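Local coordinates for protein Alpha/beta hydrolase (Pectobacterium atrosepticum SCRI1043, PDB 3BDV) that is probably a serine hydrolase of the alpha/beta-hydrolase fold that binds calcium, its substrate and biological role being unknown, at residues E13-L18 with F42-R47; D8-E13 with F183-I188; L22-R27 with H33-W38. All blocks are in the same frame, centred on the assembly; numbering follows the deposited sequence. Where two conformers were deposited one is given.

Interaction 1. Residues E13-L18 with F42-R47; sequences EVSQQL and FPHWQR. With CA (calcium ion), chain C.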
# COMPACT_ATOMS: atom_id res chain seq x y z
N GLU A 13 -2.87 6.52 -17.87
CA GLU A 13 -2.14 7.81 -17.95
C GLU A 13 -1.20 8.06 -16.79
O GLU A 13 -0.09 8.60 -16.97
CB GLU A 13 -3.10 8.99 -18.03
CG GLU A 13 -3.89 9.04 -19.32
CD GLU A 13 -2.99 9.19 -20.53
OE1 GLU A 13 -2.23 10.19 -20.58
OE2 GLU A 13 -3.02 8.31 -21.42
N VAL A 14 -1.63 7.75 -15.57
CA VAL A 14 -0.75 7.92 -14.40
C VAL A 14 0.52 7.09 -14.58
O VAL A 14 1.60 7.54 -14.27
CB VAL A 14 -1.48 7.52 -13.10
CG1 VAL A 14 -0.52 7.32 -11.92
CG2 VAL A 14 -2.60 8.57 -12.77
N SER A 15 0.36 5.88 -15.09
CA SER A 15 1.48 4.97 -15.28
C SER A 15 2.51 5.44 -16.31
O SER A 15 3.65 5.02 -16.28
CB SER A 15 0.95 3.58 -15.62
OG SER A 15 0.30 3.04 -14.48
N GLN A 16 2.14 6.37 -17.17
CA GLN A 16 3.13 6.98 -18.07
C GLN A 16 4.23 7.73 -17.31
O GLN A 16 5.29 7.99 -17.88
CB GLN A 16 2.49 7.97 -19.04
CG GLN A 16 1.23 7.52 -19.74
CD GLN A 16 1.48 6.53 -20.84
OE1 GLN A 16 2.16 5.52 -20.66
NE2 GLN A 16 0.90 6.81 -22.01
N GLN A 17 3.95 8.13 -16.06
CA GLN A 17 4.88 8.96 -15.29
C GLN A 17 5.21 8.49 -13.87
O GLN A 17 6.18 8.95 -13.30
CB GLN A 17 4.33 10.37 -15.21
CG GLN A 17 4.29 11.11 -16.54
CD GLN A 17 3.98 12.58 -16.32
OE1 GLN A 17 4.71 13.27 -15.62
NE2 GLN A 17 2.89 13.07 -16.90
N LEU A 18 4.38 7.63 -13.28
CA LEU A 18 4.61 7.08 -11.95
C LEU A 18 4.55 5.57 -12.02
O LEU A 18 3.80 5.03 -12.79
CB LEU A 18 3.52 7.53 -10.96
CG LEU A 18 3.41 9.02 -10.73
CD1 LEU A 18 2.21 9.37 -9.85
CD2 LEU A 18 4.73 9.56 -10.12
N PHE A 42 -3.16 -4.48 -14.55
CA PHE A 42 -2.16 -3.49 -14.92
C PHE A 42 -0.78 -4.16 -14.94
O PHE A 42 0.00 -4.07 -13.98
CB PHE A 42 -2.18 -2.34 -13.92
CG PHE A 42 -3.50 -1.64 -13.84
CD1 PHE A 42 -3.94 -0.83 -14.86
CD2 PHE A 42 -4.35 -1.86 -12.78
CE1 PHE A 42 -5.20 -0.21 -14.82
CE2 PHE A 42 -5.59 -1.25 -12.72
CZ PHE A 42 -6.03 -0.44 -13.75
N PRO A 43 -0.49 -4.90 -16.00
CA PRO A 43 0.70 -5.75 -15.97
C PRO A 43 2.02 -5.00 -15.93
O PRO A 43 3.07 -5.63 -15.72
CB PRO A 43 0.58 -6.58 -17.27
CG PRO A 43 -0.80 -6.39 -17.76
CD PRO A 43 -1.26 -5.07 -17.25
N HIS A 44 1.99 -3.70 -16.17
CA HIS A 44 3.18 -2.86 -16.05
C HIS A 44 3.43 -2.46 -14.59
O HIS A 44 4.51 -1.99 -14.28
CB HIS A 44 3.05 -1.61 -16.93
CG HIS A 44 1.72 -0.92 -16.82
ND1 HIS A 44 0.54 -1.52 -17.24
CD2 HIS A 44 1.37 0.28 -16.29
CE1 HIS A 44 -0.47 -0.70 -17.00
NE2 HIS A 44 0.00 0.39 -16.43
N TRP A 45 2.45 -2.62 -13.69
CA TRP A 45 2.72 -2.35 -12.28
C TRP A 45 3.74 -3.32 -11.73
O TRP A 45 3.80 -4.44 -12.19
CB TRP A 45 1.47 -2.41 -11.45
CG TRP A 45 0.50 -1.29 -11.76
CD1 TRP A 45 0.55 -0.40 -12.80
CD2 TRP A 45 -0.69 -0.97 -11.03
NE1 TRP A 45 -0.53 0.46 -12.75
CE2 TRP A 45 -1.32 0.12 -11.69
CE3 TRP A 45 -1.29 -1.50 -9.89
CZ2 TRP A 45 -2.49 0.70 -11.24
CZ3 TRP A 45 -2.45 -0.91 -9.43
CH2 TRP A 45 -3.06 0.16 -10.12
N GLN A 46 4.52 -2.87 -10.77
CA GLN A 46 5.58 -3.70 -10.20
C GLN A 46 5.15 -4.31 -8.88
O GLN A 46 4.16 -3.89 -8.30
CB GLN A 46 6.83 -2.87 -10.01
CG GLN A 46 7.48 -2.36 -11.32
CD GLN A 46 7.74 -3.47 -12.33
OE1 GLN A 46 8.55 -4.37 -12.09
NE2 GLN A 46 7.05 -3.42 -13.46
N ARG A 47 5.90 -5.30 -8.43
CA ARG A 47 5.56 -6.05 -7.23
C ARG A 47 6.80 -6.63 -6.61
O ARG A 47 7.71 -7.13 -7.31
CB ARG A 47 4.54 -7.13 -7.59
CG ARG A 47 4.12 -7.99 -6.43
CD ARG A 47 2.97 -8.85 -6.85
NE ARG A 47 2.71 -9.86 -5.83
CZ ARG A 47 1.54 -10.45 -5.64
NH1 ARG A 47 0.53 -10.22 -6.44
NH2 ARG A 47 1.41 -11.34 -4.69
CA CA C . 9.64 -6.91 -8.78
O HOH W 1 8.04 -6.07 -10.31
O HOH W 2 11.40 -8.24 -8.29
O HOH W 3 11.35 -6.06 -10.30
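His44 and Trp45 meet Ser15 where the C-terminal part of helix 4-15 comes up against the connection that leads from helix 34-41 to strand 46-47, an outermost strand of the parallel sheet in this alpha/beta-hydrolase fold. The connection starts at Phe42, the first residue past its helix. A type I beta turn runs from Phe42 to Trp45 and is closed by the bond from Trp45 N to Phe42 O. One face of the Phe42 ring carries Trp45 CZ2, and the ring also packs on Asp8 and Leu11 of helix 4-15. His44 comes next. Its chi1 of 46° brings the imidazole edge to Ser15, and His44 CD2 lies 3.4 Å from Ser15 CB. Ser15 OG lies at the edge of this ring, in its plane, while Trp45 CD1 covers one face. Trp45 makes the clear bond of the contact. Trp45 NE1 donates to Ser15 OG over 3.2 Å, with the N-H bent at 143° and OG tilted 20° from the indole plane. Ser15 OG is also hydrogen-bonded to Leu11 O one turn back, so the hydroxyl joins the indole to its own helix. The Trp45 side chain, which is buried, also packs on Met20, Leu177 and Leu180. Gln46 NE2 then donates back to His44 O at 3.0 Å. Arg47 ends the segment at the calcium site, which includes Glu68. Arg47 O binds the calcium ion at 2.4 Å, and water 1, also on the metal, accepts from Arg47 N at 3.0 Å.

Interaction 2. Residues D8-E13 with F183-I188; sequences DLRLTE and FSEILI. With EDO (1,2-ethanediol), chain H; EDO (1,2-ethanediol), chain G.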
# COMPACT_ATOMS: atom_id res chain seq x y z
N ASP A 8 -9.59 2.66 -15.68
CA ASP A 8 -8.44 2.13 -16.45
C ASP A 8 -7.76 3.18 -17.28
O ASP A 8 -6.52 3.21 -17.29
CB ASP A 8 -8.87 0.98 -17.33
CG ASP A 8 -9.33 -0.20 -16.52
OD1 ASP A 8 -8.94 -0.27 -15.36
OD2 ASP A 8 -10.09 -1.03 -17.01
N LEU A 9 -8.52 4.07 -17.92
CA LEU A 9 -7.88 5.15 -18.72
C LEU A 9 -7.07 6.07 -17.84
O LEU A 9 -5.93 6.42 -18.15
CB LEU A 9 -8.93 6.00 -19.45
CG LEU A 9 -9.71 5.41 -20.63
CD1 LEU A 9 -11.02 6.18 -20.89
CD2 LEU A 9 -8.82 5.37 -21.86
N ARG A 10 -7.64 6.46 -16.70
CA ARG A 10 -6.96 7.39 -15.80
C ARG A 10 -5.71 6.75 -15.25
O ARG A 10 -4.66 7.37 -15.24
CB ARG A 10 -7.89 7.83 -14.67
CG ARG A 10 -8.93 8.86 -15.13
CD ARG A 10 -9.94 9.14 -14.05
NE ARG A 10 -9.40 9.94 -12.95
CZ ARG A 10 -10.13 10.29 -11.90
NH1 ARG A 10 -11.39 9.90 -11.79
NH2 ARG A 10 -9.63 10.97 -10.91
N LEU A 11 -5.79 5.47 -14.85
CA LEU A 11 -4.61 4.81 -14.27
C LEU A 11 -3.54 4.52 -15.32
O LEU A 11 -2.34 4.61 -15.04
CB LEU A 11 -4.97 3.54 -13.48
CG LEU A 11 -5.54 3.86 -12.10
CD1 LEU A 11 -6.26 2.61 -11.52
CD2 LEU A 11 -4.51 4.44 -11.16
N THR A 12 -3.97 4.24 -16.54
CA THR A 12 -3.03 4.07 -17.65
C THR A 12 -2.22 5.37 -17.92
O THR A 12 -1.00 5.33 -18.06
CB THR A 12 -3.77 3.55 -18.92
OG1 THR A 12 -4.28 2.23 -18.66
CG2 THR A 12 -2.83 3.52 -20.13
N GLU A 13 -2.87 6.52 -17.87
CA GLU A 13 -2.14 7.81 -17.95
C GLU A 13 -1.20 8.06 -16.79
O GLU A 13 -0.09 8.60 -16.97
CB GLU A 13 -3.10 8.99 -18.03
CG GLU A 13 -3.89 9.04 -19.32
CD GLU A 13 -2.99 9.19 -20.53
OE1 GLU A 13 -2.23 10.19 -20.58
OE2 GLU A 13 -3.02 8.31 -21.42
N PHE A 183 -5.75 10.14 -6.02
CA PHE A 183 -4.52 10.45 -5.25
C PHE A 183 -3.31 10.58 -6.12
O PHE A 183 -2.56 11.54 -5.99
CB PHE A 183 -4.37 9.30 -4.24
CG PHE A 183 -3.09 9.30 -3.42
CD1 PHE A 183 -2.87 10.29 -2.48
CD2 PHE A 183 -2.19 8.26 -3.53
CE1 PHE A 183 -1.73 10.23 -1.68
CE2 PHE A 183 -1.05 8.20 -2.76
CZ PHE A 183 -0.80 9.15 -1.85
N SER A 184 -3.09 9.60 -6.98
CA SER A 184 -1.93 9.60 -7.83
C SER A 184 -1.92 10.70 -8.85
O SER A 184 -0.87 11.23 -9.13
CB SER A 184 -1.71 8.23 -8.49
OG SER A 184 -2.77 7.88 -9.38
N GLU A 185 -3.07 11.09 -9.40
CA GLU A 185 -3.03 12.16 -10.42
C GLU A 185 -2.38 13.43 -9.89
O GLU A 185 -1.65 14.09 -10.64
CB GLU A 185 -4.42 12.45 -10.97
CG GLU A 185 -4.91 11.35 -11.86
CD GLU A 185 -6.34 11.51 -12.27
OE1 GLU A 185 -7.04 12.30 -11.63
OE2 GLU A 185 -6.76 10.84 -13.25
N ILE A 186 -2.60 13.75 -8.62
CA ILE A 186 -2.02 14.97 -8.03
C ILE A 186 -0.54 14.79 -7.77
O ILE A 186 0.14 15.74 -7.47
CB ILE A 186 -2.78 15.49 -6.77
CG1 ILE A 186 -2.88 14.46 -5.68
CG2 ILE A 186 -4.21 15.93 -7.16
CD1 ILE A 186 -3.27 15.05 -4.33
N LEU A 187 -0.02 13.59 -7.92
CA LEU A 187 1.41 13.38 -7.77
C LEU A 187 2.15 13.31 -9.10
O LEU A 187 3.39 13.15 -9.12
CB LEU A 187 1.64 12.08 -6.99
CG LEU A 187 0.97 11.97 -5.61
CD1 LEU A 187 1.16 10.60 -5.00
CD2 LEU A 187 1.44 13.14 -4.69
N ILE A 188 1.44 13.36 -10.21
CA ILE A 188 2.08 13.26 -11.53
C ILE A 188 2.92 14.53 -11.75
O ILE A 188 2.44 15.61 -11.49
CB ILE A 188 1.03 13.11 -12.64
CG1 ILE A 188 0.41 11.73 -12.57
CG2 ILE A 188 1.65 13.28 -14.03
CD1 ILE A 188 -0.80 11.58 -13.47
C1 EDO H . -13.43 7.22 -12.92
O1 EDO H . -13.17 8.54 -13.44
C2 EDO H . -12.96 6.98 -11.48
O2 EDO H . -14.03 7.12 -10.53
C1 EDO G . 1.53 17.13 -4.84
O1 EDO G . 2.44 17.18 -5.97
C2 EDO G . 0.71 18.42 -4.73
O2 EDO G . -0.03 18.59 -5.95
O HOH W 4 -5.16 10.32 -15.16
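This is a helix-to-helix contact held by a side-on salt bridge between Arg10 and Glu185, near the surface of the alpha/beta-hydrolase fold. It brings the N-terminal helix 4-15 against the end of helix 174-185, far away in sequence, on one flank of the parallel sheet. Arg10 uses NE and NH2, one for each carboxylate oxygen of Glu185. Arg10 NE gives a nearly straight bond of 2.8 Å to Glu185 OE2, with an N-H angle of 174°. The second bond, from Arg10 NH2 to Glu185 OE1, is 3.0 Å long and more bent. Both oxygens lie close to the guanidinium plane. The carboxylate is turned 34° from that plane, so NE meets OE2 on its syn side but out of the carboxylate plane, and NH2 meets OE1 from above it. The bend of the arginine at chi3 (73°) turns the NE and NH2 edge of the guanidinium to face the Glu185 carboxylate, whose own chain is extended beyond CG. Two bonds should fix the rotation of both groups. Arg10 NH1 gives a bond of 2.8 Å to O1 of a 1,2-ethanediol molecule, probably from the crystallisation liquor. Beside the ion pair two buried side chains meet: Leu11 CD2 lies 4.2 Å from Ser184 OG, which is hydrogen-bonded to Leu180 O of its own helix. Leu11 also packs on Leu177 and Ala181, and Val14 extends this layer onto Ser184, Glu185 and Ile188. A water adds a second link between the two helices: it donates to Glu185 OE2 and, at 3.0 Å, to Arg10 O.

Interaction 3. Residues L22-R27 with H33-W38; sequences LVPGLR and HWQSHW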
# COMPACT_ATOMS: atom_id res chain seq x y z
N LEU A 22 3.53 -2.83 -5.75
CA LEU A 22 2.73 -3.62 -4.84
C LEU A 22 3.58 -4.29 -3.76
O LEU A 22 4.52 -5.00 -4.09
CB LEU A 22 1.93 -4.70 -5.58
CG LEU A 22 0.98 -4.14 -6.62
CD1 LEU A 22 0.65 -5.28 -7.62
CD2 LEU A 22 -0.29 -3.55 -5.94
N VAL A 23 3.28 -4.00 -2.50
CA VAL A 23 3.94 -4.60 -1.33
C VAL A 23 2.99 -5.48 -0.49
O VAL A 23 2.28 -4.98 0.36
CB VAL A 23 4.56 -3.53 -0.41
CG1 VAL A 23 5.46 -4.18 0.63
CG2 VAL A 23 5.37 -2.47 -1.26
N PRO A 24 2.99 -6.80 -0.74
CA PRO A 24 2.18 -7.71 0.08
C PRO A 24 2.68 -7.86 1.50
O PRO A 24 3.84 -7.54 1.78
CB PRO A 24 2.26 -9.05 -0.69
CG PRO A 24 2.66 -8.64 -2.09
CD PRO A 24 3.63 -7.50 -1.86
N GLY A 25 1.79 -8.36 2.35
CA GLY A 25 2.17 -8.76 3.69
C GLY A 25 2.53 -10.23 3.83
O GLY A 25 2.92 -10.89 2.88
N LEU A 26 2.35 -10.76 5.04
CA LEU A 26 2.72 -12.13 5.36
C LEU A 26 2.06 -13.14 4.42
O LEU A 26 0.85 -13.04 4.14
CB LEU A 26 2.33 -12.45 6.81
CG LEU A 26 3.09 -13.56 7.53
CD1 LEU A 26 4.48 -13.12 7.95
CD2 LEU A 26 2.30 -14.02 8.76
N ARG A 27 2.84 -14.12 4.00
CA ARG A 27 2.43 -15.23 3.13
C ARG A 27 2.23 -14.83 1.68
O ARG A 27 1.83 -15.67 0.88
CB ARG A 27 1.16 -15.96 3.64
CG ARG A 27 1.20 -16.31 5.11
CD ARG A 27 0.11 -17.31 5.48
NE ARG A 27 0.18 -17.61 6.90
CZ ARG A 27 -0.40 -16.87 7.85
NH1 ARG A 27 -1.14 -15.82 7.55
NH2 ARG A 27 -0.25 -17.21 9.11
N HIS A 33 -6.56 -12.04 -4.05
CA HIS A 33 -6.30 -10.82 -3.31
C HIS A 33 -6.26 -9.64 -4.28
O HIS A 33 -5.81 -9.77 -5.42
CB HIS A 33 -4.95 -10.99 -2.61
CG HIS A 33 -4.62 -9.95 -1.59
ND1 HIS A 33 -4.11 -8.71 -1.92
CD2 HIS A 33 -4.60 -10.02 -0.24
CE1 HIS A 33 -3.85 -8.04 -0.81
NE2 HIS A 33 -4.15 -8.81 0.22
N TRP A 34 -6.77 -8.51 -3.82
CA TRP A 34 -6.78 -7.28 -4.61
C TRP A 34 -5.44 -6.92 -5.23
O TRP A 34 -5.40 -6.44 -6.34
CB TRP A 34 -7.33 -6.08 -3.81
CG TRP A 34 -6.62 -5.75 -2.53
CD1 TRP A 34 -6.89 -6.27 -1.28
CD2 TRP A 34 -5.61 -4.76 -2.33
NE1 TRP A 34 -6.06 -5.74 -0.35
CE2 TRP A 34 -5.24 -4.82 -0.96
CE3 TRP A 34 -4.90 -3.91 -3.19
CZ2 TRP A 34 -4.24 -4.02 -0.43
CZ3 TRP A 34 -3.90 -3.12 -2.65
CH2 TRP A 34 -3.61 -3.17 -1.27
N GLN A 35 -4.34 -7.10 -4.53
CA GLN A 35 -3.05 -6.78 -5.15
C GLN A 35 -2.78 -7.66 -6.38
O GLN A 35 -2.21 -7.19 -7.38
CB GLN A 35 -1.93 -6.91 -4.13
CG GLN A 35 -1.89 -5.76 -3.15
CD GLN A 35 -0.81 -5.93 -2.10
OE1 GLN A 35 -0.58 -7.04 -1.65
NE2 GLN A 35 -0.16 -4.85 -1.71
N SER A 36 -3.28 -8.90 -6.35
CA SER A 36 -3.17 -9.79 -7.48
C SER A 36 -4.16 -9.43 -8.59
O SER A 36 -3.83 -9.52 -9.78
CB SER A 36 -3.27 -11.27 -7.04
OG SER A 36 -2.18 -11.63 -6.17
N HIS A 37 -5.40 -9.09 -8.25
CA HIS A 37 -6.30 -8.54 -9.25
C HIS A 37 -5.64 -7.37 -9.95
O HIS A 37 -5.64 -7.28 -11.19
CB HIS A 37 -7.62 -8.10 -8.61
CG HIS A 37 -8.56 -9.24 -8.37
ND1 HIS A 37 -9.58 -9.56 -9.24
CD2 HIS A 37 -8.63 -10.12 -7.35
CE1 HIS A 37 -10.23 -10.61 -8.76
NE2 HIS A 37 -9.68 -10.98 -7.62
N TRP A 38 -5.05 -6.49 -9.18
CA TRP A 38 -4.47 -5.26 -9.76
C TRP A 38 -3.26 -5.53 -10.65
O TRP A 38 -3.10 -4.93 -11.72
CB TRP A 38 -4.15 -4.24 -8.66
CG TRP A 38 -5.37 -3.73 -7.96
CD1 TRP A 38 -6.68 -4.16 -8.12
CD2 TRP A 38 -5.40 -2.75 -6.93
NE1 TRP A 38 -7.49 -3.45 -7.30
CE2 TRP A 38 -6.74 -2.60 -6.53
CE3 TRP A 38 -4.43 -1.96 -6.33
CZ2 TRP A 38 -7.12 -1.69 -5.56
CZ3 TRP A 38 -4.81 -1.07 -5.37
CH2 TRP A 38 -6.15 -0.93 -5.00
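The backbone of strand 19-23 runs past the first turn of helix 34-41, with Leu22 CA and Gln35 CA 6.6 Å apart, the nearest such pair. Gln35 carries most of the contact. Its chain is extended beyond CG (chi2 177°), which carries the amide past Leu22 to the end of the strand. There Gln35 NE2 donates to Val23 O over 3.2 Å. The N-H is almost straight, at 174°, and the oxygen lies in the amide plane of Gln35. At the acceptor, NE2 stands above the carbonyl plane of Val23, with a C=O...N angle of only 91°, and does not meet a lone pair. The amide oxygen lies by Pro24. Gln35 OE1 sits 3.3 Å from Pro24 CA, and Pro24 CB and CG also come close. Gln35 OE1 is hydrogen-bonded to Ser29 OG in the loop between the two segments. Both polar atoms of this buried amide therefore have partners. Leu22 lies beside the glutamine and points the opposite way. Leu22 CD2 is 3.9 Å from Gln35 CG, and Leu22 CD1 touches Gln35 O at 3.4 Å. Leu22 CD2 also approaches Trp38 CE3 at 4.5 Å, in a loose apolar contact. The helix start is capped by His33, the N-cap residue: His33 ND1 accepts from Gln35 N at 3.1 Å. Trp34 lies over both: His33 CE1 and Gln35 CG meet the same indole. Strand 19-23, helix 34-41 and strand 46-47 form a beta-alpha-beta unit, and this contact packs its helix onto its first strand, as in the parallel sheet of alpha/beta hydrolases.

Overall arrangement
Interaction 3 is the buried one: a glutamine amide and apolar side chains set helix 34-41 on strand 19-23. Interactions 1 and 2 are only partly buried and both use helix 4-15, which packs on the turn before strand 46-47 in one and on the end of helix 174-185 in the other. They touch directly and share Glu13. Interaction 2 relies on charge and a water near the surface, interaction 1 on a neutral indole-to-hydroxyl bond beside a histidine ring. Interactions 1 and 3 meet in the sheet, where Leu22 N lies 2.8 Å from Gln46 O. Interactions 2 and 3 do not touch.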